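Local coordinates for amoebiasin-2 (Entamoeba histolytica, PDB 3M86), which inhibits cysteine proteases of the amoeba by wedging three loops into the substrate-binding cleft of the enzyme, at residues Leu9-Asp14 and Gln29-Pro34; Glu13-Leu18 and Ser103-Val108; Leu18-Asn23 and Leu76-Val81; Ser52-Lys57 and Arg72-Lys77. One frame throughout, in Å; residues are numbered along the deposited sequence.

Contact 1 of 4, residues Leu9-Asp14 and Gln29-Pro34; sequences LTEKED and QLRTNP
A sharp bend at the second torsion of E11 (chi2 89°), after CG has left beside the backbone N (chi1 -68°), swings its carboxylate across to strand 25-32, while L30 CD2 crosses the same chain at a slant. There E11 OE1 accepts the N-H of R31, with N 2.8 Å away, on the syn side and 16° out of the carboxylate plane. L30 CD2 lies 3.7 Å from E11 CD, so the acid's stem and OE2 both lie against a leucine methyl, while OE1 takes the peptide N-H. One water joins E11 OE2 to Q29 O, and a second joins E11 OE1 to R31 O. Alongside, Q29 N donates to L9 O at 2.8 Å, the bond at the end of strand 6-9. T10 suits the turn that follows: its OG1 accepts from K12 N in an ST turn and donates to E13 OE1, which T10 N also reaches at 2.7 Å. By taking a peptide N-H with its carboxylate, E11 stands in for a main-chain carbonyl, so one more peptide N-H of strand 25-32 is met after strand 6-9 has ended; the water bridges would probably stabilise its charged form.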
# COMPACT_ATOMS: atom_id res chain seq x y z
N LEU A 9 -6.02 -3.39 -1.94
CA LEU A 9 -5.30 -3.06 -3.17
C LEU A 9 -3.99 -3.82 -3.19
O LEU A 9 -3.30 -3.89 -2.18
CB LEU A 9 -5.03 -1.56 -3.24
CG LEU A 9 -6.26 -0.67 -3.35
CD1 LEU A 9 -5.88 0.78 -3.25
CD2 LEU A 9 -6.97 -0.96 -4.68
N THR A 10 -3.67 -4.39 -4.35
CA THR A 10 -2.41 -5.10 -4.53
C THR A 10 -1.66 -4.57 -5.74
O THR A 10 -2.09 -3.61 -6.38
CB THR A 10 -2.63 -6.61 -4.72
OG1 THR A 10 -3.13 -6.86 -6.04
CG2 THR A 10 -3.61 -7.15 -3.68
N GLU A 11 -0.54 -5.20 -6.08
CA GLU A 11 0.23 -4.80 -7.25
C GLU A 11 -0.65 -4.84 -8.50
O GLU A 11 -0.45 -4.08 -9.45
CB GLU A 11 1.41 -5.76 -7.45
CG GLU A 11 2.50 -5.68 -6.38
CD GLU A 11 2.27 -6.60 -5.18
OE1 GLU A 11 3.26 -6.91 -4.49
OE2 GLU A 11 1.10 -6.97 -4.92
N LYS A 12 -1.62 -5.74 -8.49
CA LYS A 12 -2.45 -5.96 -9.68
C LYS A 12 -3.40 -4.81 -9.98
O LYS A 12 -3.91 -4.70 -11.11
CB LYS A 12 -3.18 -7.30 -9.57
CG LYS A 12 -2.21 -8.48 -9.44
CD LYS A 12 -2.89 -9.81 -9.72
CE LYS A 12 -3.35 -9.89 -11.16
NZ LYS A 12 -4.02 -11.18 -11.45
N GLU A 13 -3.64 -3.96 -8.99
CA GLU A 13 -4.56 -2.82 -9.12
C GLU A 13 -3.86 -1.51 -9.46
O GLU A 13 -4.43 -0.44 -9.33
CB GLU A 13 -5.41 -2.65 -7.85
CG GLU A 13 -6.51 -3.70 -7.72
CD GLU A 13 -5.96 -5.08 -7.45
OE1 GLU A 13 -5.21 -5.24 -6.46
OE2 GLU A 13 -6.30 -6.02 -8.20
N ASP A 14 -2.62 -1.60 -9.91
CA ASP A 14 -1.90 -0.42 -10.38
C ASP A 14 -2.79 0.37 -11.34
O ASP A 14 -3.39 -0.18 -12.26
CB ASP A 14 -0.62 -0.85 -11.10
CG ASP A 14 0.30 0.31 -11.40
OD1 ASP A 14 1.17 0.17 -12.29
OD2 ASP A 14 0.16 1.37 -10.76
N GLN A 29 -1.84 -4.29 0.19
CA GLN A 29 -1.17 -5.53 0.56
C GLN A 29 -0.24 -5.92 -0.58
O GLN A 29 -0.70 -6.25 -1.67
CB GLN A 29 -2.19 -6.64 0.82
CG GLN A 29 -3.04 -6.36 2.06
CD GLN A 29 -3.96 -7.52 2.43
OE1 GLN A 29 -4.21 -8.42 1.61
NE2 GLN A 29 -4.47 -7.51 3.65
N LEU A 30 1.06 -5.84 -0.31
CA LEU A 30 2.08 -6.01 -1.34
C LEU A 30 3.10 -7.04 -0.90
O LEU A 30 3.34 -7.20 0.29
CB LEU A 30 2.80 -4.68 -1.58
CG LEU A 30 1.88 -3.49 -1.89
CD1 LEU A 30 2.70 -2.21 -1.96
CD2 LEU A 30 1.12 -3.73 -3.20
N ARG A 31 3.72 -7.72 -1.84
CA ARG A 31 4.82 -8.60 -1.48
C ARG A 31 6.13 -7.81 -1.47
O ARG A 31 6.32 -6.84 -2.20
CB ARG A 31 4.94 -9.82 -2.41
CG ARG A 31 3.73 -10.78 -2.38
CD ARG A 31 3.16 -11.01 -0.99
NE ARG A 31 2.15 -12.08 -0.96
CZ ARG A 31 0.83 -11.89 -0.93
NH1 ARG A 31 0.31 -10.67 -0.91
NH2 ARG A 31 0.03 -12.95 -0.90
N THR A 32 7.05 -8.25 -0.63
CA THR A 32 8.30 -7.54 -0.44
C THR A 32 9.38 -8.52 -0.00
O THR A 32 9.07 -9.60 0.50
CB THR A 32 8.12 -6.38 0.57
OG1 THR A 32 9.34 -5.65 0.70
CG2 THR A 32 7.71 -6.91 1.95
N ASN A 33 10.64 -8.17 -0.24
CA ASN A 33 11.77 -9.04 0.15
C ASN A 33 12.80 -8.24 0.90
O ASN A 33 13.77 -7.75 0.32
CB ASN A 33 12.40 -9.64 -1.10
CG ASN A 33 13.57 -10.54 -0.78
OD1 ASN A 33 13.81 -10.87 0.38
ND2 ASN A 33 14.31 -10.94 -1.82
N PRO A 34 12.61 -8.12 2.22
CA PRO A 34 13.45 -7.25 3.05
C PRO A 34 14.91 -7.66 3.05
O PRO A 34 15.78 -6.83 3.31
CB PRO A 34 12.88 -7.44 4.46
CG PRO A 34 11.55 -8.02 4.29
CD PRO A 34 11.54 -8.77 2.99
O HOH W 1 0.16 -8.59 -2.93
O HOH W 2 5.96 -7.38 -4.88

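Contact 2 of 4, residues Glu13-Leu18 and Ser103-Val108; sequences EDHATL and SLTYSV
Running in the same direction, the two backbones pair T17 with S107 and L18 with V108 in parallel, and a type II turn from E13 to A16 precedes the pairing, with H15 in its left-handed third position. The bonds join S107 N to A16 O (3.0 Å, 178° at the hydrogen), L18 N to S107 O and, from within the turn, H15 N to T105 O (2.7 Å). D14 sends CG away from its own backbone N (chi1 -170°), which carries OD2 to the N-H of T105, with N at 2.9 Å and nearly in line with the C-O bond. An aspartate fits here because its short chain supplies an acceptor from a turn, before regular pairing begins at T17. The same D14 OD2 lies 3.7 Å above the centre of the H15 ring. Waters lie between the carboxylate and both T105 OG1 and S103 O, though not all of these bonds can form at once, while D14 CB rests 3.9 Å from L104 CD2. This is the edge of the second sheet in the immunoglobulin-like beta sandwich of the I42 inhibitors, strand 17-20 flanking strand 102-110. Inward lies Y106, whose ring edge meets E13 O, 3.4 Å from CE1; its hydroxyl reaches T10 O, and L9 packs on the ring and L30 near the hydroxyl. L18 and V108 share the inner face. On the outer face the small hydroxyl residues T17 and S107 suit solvent.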
# COMPACT_ATOMS: atom_id res chain seq x y z
N GLU A 13 -3.64 -3.96 -8.99
CA GLU A 13 -4.56 -2.82 -9.12
C GLU A 13 -3.86 -1.51 -9.46
O GLU A 13 -4.43 -0.44 -9.33
CB GLU A 13 -5.41 -2.65 -7.85
CG GLU A 13 -6.51 -3.70 -7.72
CD GLU A 13 -5.96 -5.08 -7.45
OE1 GLU A 13 -5.21 -5.24 -6.46
OE2 GLU A 13 -6.30 -6.02 -8.20
N ASP A 14 -2.62 -1.60 -9.91
CA ASP A 14 -1.90 -0.42 -10.38
C ASP A 14 -2.79 0.37 -11.34
O ASP A 14 -3.39 -0.18 -12.26
CB ASP A 14 -0.62 -0.85 -11.10
CG ASP A 14 0.30 0.31 -11.40
OD1 ASP A 14 1.17 0.17 -12.29
OD2 ASP A 14 0.16 1.37 -10.76
N HIS A 15 -2.85 1.68 -11.11
CA HIS A 15 -3.62 2.62 -11.93
C HIS A 15 -5.14 2.55 -11.75
O HIS A 15 -5.89 3.21 -12.49
CB HIS A 15 -3.25 2.51 -13.42
CG HIS A 15 -1.82 2.86 -13.70
ND1 HIS A 15 -1.28 4.09 -13.39
CD2 HIS A 15 -0.83 2.14 -14.27
CE1 HIS A 15 -0.01 4.11 -13.74
NE2 HIS A 15 0.29 2.94 -14.28
N ALA A 16 -5.60 1.78 -10.77
CA ALA A 16 -7.03 1.68 -10.48
C ALA A 16 -7.55 2.98 -9.89
O ALA A 16 -6.79 3.74 -9.29
CB ALA A 16 -7.30 0.54 -9.51
N THR A 17 -8.84 3.23 -10.09
CA THR A 17 -9.54 4.28 -9.35
C THR A 17 -10.56 3.64 -8.44
O THR A 17 -11.39 2.83 -8.88
CB THR A 17 -10.24 5.29 -10.27
OG1 THR A 17 -9.26 6.00 -11.03
CG2 THR A 17 -11.04 6.30 -9.43
N LEU A 18 -10.49 3.98 -7.15
CA LEU A 18 -11.33 3.41 -6.13
C LEU A 18 -12.24 4.50 -5.59
O LEU A 18 -11.77 5.56 -5.21
CB LEU A 18 -10.45 2.90 -4.99
CG LEU A 18 -10.95 1.85 -4.01
CD1 LEU A 18 -11.40 0.60 -4.75
CD2 LEU A 18 -9.83 1.54 -3.03
N SER A 103 6.76 0.81 -9.56
CA SER A 103 5.96 1.89 -9.01
C SER A 103 4.50 1.50 -9.11
O SER A 103 4.09 0.82 -10.04
CB SER A 103 6.21 3.19 -9.78
OG SER A 103 7.57 3.58 -9.67
N LEU A 104 3.71 1.94 -8.13
CA LEU A 104 2.27 1.73 -8.17
C LEU A 104 1.57 3.06 -7.94
O LEU A 104 2.06 3.90 -7.18
CB LEU A 104 1.84 0.74 -7.08
CG LEU A 104 2.47 -0.65 -7.11
CD1 LEU A 104 2.16 -1.40 -5.81
CD2 LEU A 104 2.02 -1.45 -8.34
N THR A 105 0.45 3.26 -8.62
CA THR A 105 -0.33 4.48 -8.46
C THR A 105 -1.79 4.10 -8.29
O THR A 105 -2.32 3.27 -9.04
CB THR A 105 -0.19 5.41 -9.69
OG1 THR A 105 1.19 5.72 -9.90
CG2 THR A 105 -0.96 6.70 -9.46
N TYR A 106 -2.45 4.68 -7.29
CA TYR A 106 -3.88 4.48 -7.12
C TYR A 106 -4.58 5.84 -6.97
O TYR A 106 -4.07 6.74 -6.32
CB TYR A 106 -4.18 3.66 -5.86
CG TYR A 106 -3.43 2.36 -5.69
CD1 TYR A 106 -3.63 1.29 -6.56
CD2 TYR A 106 -2.56 2.20 -4.63
CE1 TYR A 106 -2.95 0.09 -6.37
CE2 TYR A 106 -1.88 1.00 -4.44
CZ TYR A 106 -2.08 -0.04 -5.31
OH TYR A 106 -1.42 -1.22 -5.11
N SER A 107 -5.76 5.96 -7.56
CA SER A 107 -6.58 7.14 -7.39
C SER A 107 -7.73 6.77 -6.47
O SER A 107 -8.42 5.78 -6.71
CB SER A 107 -7.13 7.60 -8.74
OG SER A 107 -6.07 7.92 -9.62
N VAL A 108 -7.92 7.53 -5.40
CA VAL A 108 -8.96 7.21 -4.45
C VAL A 108 -9.87 8.40 -4.23
O VAL A 108 -9.43 9.47 -3.83
CB VAL A 108 -8.38 6.74 -3.10
CG1 VAL A 108 -9.53 6.47 -2.11
CG2 VAL A 108 -7.51 5.49 -3.30
O HOH W 3 2.36 3.47 -11.32
O HOH W 4 3.39 1.44 -12.97
O HOH W 5 2.91 -1.63 -11.94
O HOH W 6 -4.76 5.83 -10.63

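Contact 3 of 4, residues Leu18-Asn23 and Leu76-Val81; sequences LHISFN and LKPLKV
Ring contacts dominate where F22 meets P78 and V81, and no hydrogen bond crosses between the segments. V81 lays CG1 over one face of the F22 ring, 4.0 Å from the centroid and 18° off the normal, a CH-pi contact displaced toward the rim on the side of CG and CD2. Phenylalanine offers a broad flat surface for such a methyl, and valine, branched at CB, holds one close to its own backbone, here CG1 beside the backbone N. F22 gets there by placing CG opposite its backbone N (chi1 -158°), which extends the ring toward the chain turn that follows strand 70-78. Its edge is used as well: CE1 comes within 3.5 Å of L79 O, close to the ring plane, and CD1 stands 4.0 Å from P78 CB as the two side chains slide past each other.

Purely aliphatic packing is provided by I20 and P78, which reach tip to tip, I20 CD1 to P78 CG at 3.8 Å. The compact proline ring also lies against the main chain, its CG 3.5 Å from F22 O, and its lack of an N-H suits a place where strand pairing is ending. The contact closes one end of the sandwich, bringing strand 17-20 of one sheet to strand 70-78 of the other; I20 and P78 both pack on I110 of strand 102-110, and I20 also touches I26 of strand 25-32.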
# COMPACT_ATOMS: atom_id res chain seq x y z
N LEU A 18 -10.49 3.98 -7.15
CA LEU A 18 -11.33 3.41 -6.13
C LEU A 18 -12.24 4.50 -5.59
O LEU A 18 -11.77 5.56 -5.21
CB LEU A 18 -10.45 2.90 -4.99
CG LEU A 18 -10.95 1.85 -4.01
CD1 LEU A 18 -11.40 0.60 -4.75
CD2 LEU A 18 -9.83 1.54 -3.03
N HIS A 19 -13.54 4.22 -5.54
CA HIS A 19 -14.47 5.12 -4.87
C HIS A 19 -14.85 4.48 -3.54
O HIS A 19 -15.39 3.38 -3.50
CB HIS A 19 -15.70 5.39 -5.74
CG HIS A 19 -15.40 6.23 -6.95
ND1 HIS A 19 -15.79 7.54 -7.05
CD2 HIS A 19 -14.74 5.94 -8.09
CE1 HIS A 19 -15.38 8.03 -8.21
NE2 HIS A 19 -14.74 7.07 -8.86
N ILE A 20 -14.55 5.18 -2.45
CA ILE A 20 -14.83 4.67 -1.11
C ILE A 20 -15.64 5.68 -0.31
O ILE A 20 -15.77 6.84 -0.69
CB ILE A 20 -13.54 4.33 -0.35
CG1 ILE A 20 -12.80 5.59 0.08
CG2 ILE A 20 -12.63 3.48 -1.21
CD1 ILE A 20 -11.66 5.32 1.08
N SER A 21 -16.23 5.21 0.79
CA SER A 21 -16.99 6.09 1.67
C SER A 21 -16.10 6.62 2.79
O SER A 21 -15.03 6.06 3.07
CB SER A 21 -18.21 5.36 2.24
OG SER A 21 -19.05 4.89 1.20
N PHE A 22 -16.54 7.70 3.43
CA PHE A 22 -15.79 8.37 4.49
C PHE A 22 -15.34 7.43 5.60
O PHE A 22 -14.24 7.58 6.14
CB PHE A 22 -16.68 9.47 5.07
CG PHE A 22 -15.95 10.58 5.79
CD1 PHE A 22 -14.58 10.57 5.98
CD2 PHE A 22 -16.68 11.66 6.28
CE1 PHE A 22 -13.95 11.64 6.64
CE2 PHE A 22 -16.06 12.70 6.93
CZ PHE A 22 -14.71 12.70 7.12
N ASN A 23 -16.17 6.46 5.95
CA ASN A 23 -15.83 5.58 7.06
C ASN A 23 -15.22 4.25 6.63
O ASN A 23 -15.11 3.32 7.42
CB ASN A 23 -17.04 5.33 7.96
CG ASN A 23 -18.22 4.79 7.20
OD1 ASN A 23 -18.23 4.76 5.97
ND2 ASN A 23 -19.25 4.35 7.93
N LEU A 76 -4.98 2.61 5.46
CA LEU A 76 -5.23 4.05 5.49
C LEU A 76 -6.70 4.34 5.78
O LEU A 76 -7.59 3.72 5.19
CB LEU A 76 -4.90 4.69 4.14
CG LEU A 76 -3.46 4.53 3.67
CD1 LEU A 76 -3.32 5.05 2.25
CD2 LEU A 76 -2.55 5.29 4.63
N LYS A 77 -6.93 5.29 6.67
CA LYS A 77 -8.30 5.65 7.01
C LYS A 77 -8.52 7.09 6.59
O LYS A 77 -7.74 7.95 6.93
CB LYS A 77 -8.51 5.51 8.51
CG LYS A 77 -9.94 5.82 8.96
CD LYS A 77 -10.11 5.57 10.45
CE LYS A 77 -11.53 5.89 10.89
NZ LYS A 77 -11.73 5.61 12.34
N PRO A 78 -9.61 7.36 5.86
CA PRO A 78 -9.85 8.75 5.48
C PRO A 78 -9.98 9.70 6.68
O PRO A 78 -10.63 9.37 7.67
CB PRO A 78 -11.21 8.68 4.77
CG PRO A 78 -11.30 7.30 4.26
CD PRO A 78 -10.60 6.43 5.28
N LEU A 79 -9.33 10.86 6.58
CA LEU A 79 -9.52 11.93 7.55
C LEU A 79 -10.54 12.93 7.03
O LEU A 79 -11.23 13.58 7.82
CB LEU A 79 -8.20 12.65 7.81
CG LEU A 79 -7.23 11.86 8.69
CD1 LEU A 79 -5.86 12.52 8.71
CD2 LEU A 79 -7.79 11.74 10.10
N LYS A 80 -10.60 13.06 5.71
CA LYS A 80 -11.48 14.04 5.07
C LYS A 80 -12.04 13.46 3.78
O LYS A 80 -11.46 12.53 3.21
CB LYS A 80 -10.70 15.32 4.72
CG LYS A 80 -9.94 15.98 5.89
CD LYS A 80 -9.35 17.32 5.45
CE LYS A 80 -8.29 17.82 6.45
NZ LYS A 80 -7.85 19.21 6.14
N VAL A 81 -13.16 14.00 3.33
CA VAL A 81 -13.66 13.61 2.01
C VAL A 81 -12.82 14.36 0.97
O VAL A 81 -12.19 15.38 1.28
CB VAL A 81 -15.15 13.92 1.81
CG1 VAL A 81 -16.00 13.07 2.73
CG2 VAL A 81 -15.43 15.40 2.05

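Contact 4 of 4, residues Ser52-Lys57 and Arg72-Lys77; sequences SQDTIK and REIQLK
The carbonyl oxygen of Q75 is gripped by S52 N at 2.9 Å and, more weakly, by S52 OG and Q53 N. This is a classic beta bulge, S52 and Q53 together facing Q75, in the antiparallel hairpin of strands 49-58 and 70-78, whose connection contains the protease-binding DE loop. Serine suits the bulge, since its short hydroxyl can fold back onto the oxygen that its own N-H already reaches. Q53 O still takes the N-H of Q75, and beyond the bulge D54 with I74, T55 with E73 and I56 with R72 pair regularly, the axes 4.7 Å apart and at 173°; T55 and E73 form a hydrogen-bonded pair, the other two non-hydrogen-bonded ones.

On the face of D54 and I74, R72 turns at its second torsion (chi2 74°), reaches across to the partner strand and meets D54 side-on. NE donates to OD2 at 2.8 Å and NH2 to OD1 at 2.9 Å, each oxygen using its syn lone pair, with carboxylate and guanidinium planes only 16° apart. Arginine can make this paired grip and still offer NH1 to W40 O, while I74 CD1 lies against one guanidinium face and would limit its rotation. The other face carries long polar chains suited to solvent. Q53 and Q75 run side by side; a water accepts from Q75 NE2 and only weakly reaches Q53 OE1. E73 OE2 has a partner in Q29 NE2 on strand 25-32. Q75 NE2 comes to E73 OE1 from above the carboxylate plane at 2.8 Å, and Q53 NE2 donates in its own amide plane to T55 OG1, 3.1 Å away.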
# COMPACT_ATOMS: atom_id res chain seq x y z
N SER A 52 -3.44 4.02 9.69
CA SER A 52 -4.08 3.32 10.78
C SER A 52 -3.19 2.15 11.23
O SER A 52 -3.12 1.83 12.41
CB SER A 52 -5.48 2.84 10.39
OG SER A 52 -5.47 2.16 9.16
N GLN A 53 -2.50 1.54 10.29
CA GLN A 53 -1.62 0.43 10.63
C GLN A 53 -0.62 0.20 9.49
O GLN A 53 -0.96 0.36 8.31
CB GLN A 53 -2.43 -0.84 10.93
CG GLN A 53 -1.59 -2.02 11.40
CD GLN A 53 -2.42 -3.21 11.83
OE1 GLN A 53 -3.53 -3.06 12.35
NE2 GLN A 53 -1.89 -4.41 11.62
N ASP A 54 0.61 -0.12 9.84
CA ASP A 54 1.61 -0.49 8.86
C ASP A 54 2.32 -1.72 9.41
O ASP A 54 2.79 -1.72 10.56
CB ASP A 54 2.60 0.67 8.66
CG ASP A 54 3.49 0.47 7.46
OD1 ASP A 54 4.28 1.39 7.15
OD2 ASP A 54 3.38 -0.60 6.83
N THR A 55 2.36 -2.77 8.60
CA THR A 55 2.90 -4.06 9.02
C THR A 55 3.78 -4.67 7.95
O THR A 55 3.50 -4.54 6.75
CB THR A 55 1.75 -5.05 9.25
OG1 THR A 55 0.91 -4.56 10.31
CG2 THR A 55 2.27 -6.43 9.63
N ILE A 56 4.83 -5.35 8.38
CA ILE A 56 5.54 -6.28 7.50
C ILE A 56 5.55 -7.63 8.21
O ILE A 56 5.82 -7.72 9.40
CB ILE A 56 6.97 -5.81 7.14
CG1 ILE A 56 7.63 -6.80 6.18
CG2 ILE A 56 7.81 -5.60 8.41
CD1 ILE A 56 8.85 -6.25 5.52
N LYS A 57 5.19 -8.67 7.47
CA LYS A 57 5.01 -10.00 8.05
C LYS A 57 5.69 -11.02 7.17
O LYS A 57 5.61 -10.95 5.94
CB LYS A 57 3.52 -10.30 8.17
CG LYS A 57 3.18 -11.70 8.65
CD LYS A 57 1.68 -11.84 8.90
CE LYS A 57 0.88 -11.60 7.63
NZ LYS A 57 -0.58 -11.85 7.84
N ARG A 72 3.86 -6.72 2.95
CA ARG A 72 3.73 -5.37 3.49
C ARG A 72 2.27 -4.98 3.44
O ARG A 72 1.63 -5.10 2.40
CB ARG A 72 4.54 -4.39 2.65
CG ARG A 72 4.41 -2.94 3.08
CD ARG A 72 5.17 -2.66 4.36
NE ARG A 72 5.11 -1.24 4.76
CZ ARG A 72 5.88 -0.27 4.26
NH1 ARG A 72 6.79 -0.55 3.32
NH2 ARG A 72 5.74 0.98 4.69
N GLU A 73 1.72 -4.52 4.55
CA GLU A 73 0.33 -4.14 4.55
C GLU A 73 0.22 -2.76 5.17
O GLU A 73 0.64 -2.55 6.30
CB GLU A 73 -0.53 -5.12 5.34
CG GLU A 73 -1.97 -4.65 5.37
CD GLU A 73 -2.81 -5.41 6.36
OE1 GLU A 73 -2.69 -5.13 7.58
OE2 GLU A 73 -3.60 -6.26 5.92
N ILE A 74 -0.33 -1.83 4.40
CA ILE A 74 -0.48 -0.46 4.85
C ILE A 74 -1.97 -0.16 4.86
O ILE A 74 -2.64 -0.29 3.84
CB ILE A 74 0.21 0.53 3.90
CG1 ILE A 74 1.72 0.23 3.84
CG2 ILE A 74 -0.03 1.96 4.36
CD1 ILE A 74 2.42 0.83 2.63
N GLN A 75 -2.49 0.23 6.02
CA GLN A 75 -3.91 0.54 6.12
C GLN A 75 -4.11 2.03 6.28
O GLN A 75 -3.48 2.65 7.15
CB GLN A 75 -4.54 -0.19 7.29
CG GLN A 75 -4.37 -1.70 7.25
CD GLN A 75 -5.08 -2.36 8.41
OE1 GLN A 75 -6.07 -1.83 8.92
NE2 GLN A 75 -4.59 -3.51 8.83
N LEU A 76 -4.98 2.61 5.46
CA LEU A 76 -5.23 4.05 5.49
C LEU A 76 -6.70 4.34 5.78
O LEU A 76 -7.59 3.72 5.19
CB LEU A 76 -4.90 4.69 4.14
CG LEU A 76 -3.46 4.53 3.67
CD1 LEU A 76 -3.32 5.05 2.25
CD2 LEU A 76 -2.55 5.29 4.63
N LYS A 77 -6.93 5.29 6.67
CA LYS A 77 -8.30 5.65 7.01
C LYS A 77 -8.52 7.09 6.59
O LYS A 77 -7.74 7.95 6.93
CB LYS A 77 -8.51 5.51 8.51
CG LYS A 77 -9.94 5.82 8.96
CD LYS A 77 -10.11 5.57 10.45
CE LYS A 77 -11.53 5.89 10.89
NZ LYS A 77 -11.73 5.61 12.34
O HOH W 7 -5.79 -5.27 11.00

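Overall arrangement
Contacts 1 and 4 belong to one sheet and meet through strands 25-32 and 70-78, which are neighbours in it; contact 2 builds the edge of the other sheet, and contact 3 ties the two sheets at one end. Contacts 1 and 2 share the turn residues E13 and D14 and touch across the sandwich through L30 and L104. Contact 4 is a surface contact rich in charge and amides. Contacts 1, 2 and 3 are partly buried, contact 3 with most of its touching residues exposed; the first two add carboxylate-to-backbone bonds to strand pairing, whereas contact 3, farthest from the chain centre, relies on apolar packing. It shares L18 with contact 2 and L76 and K77 with contact 4.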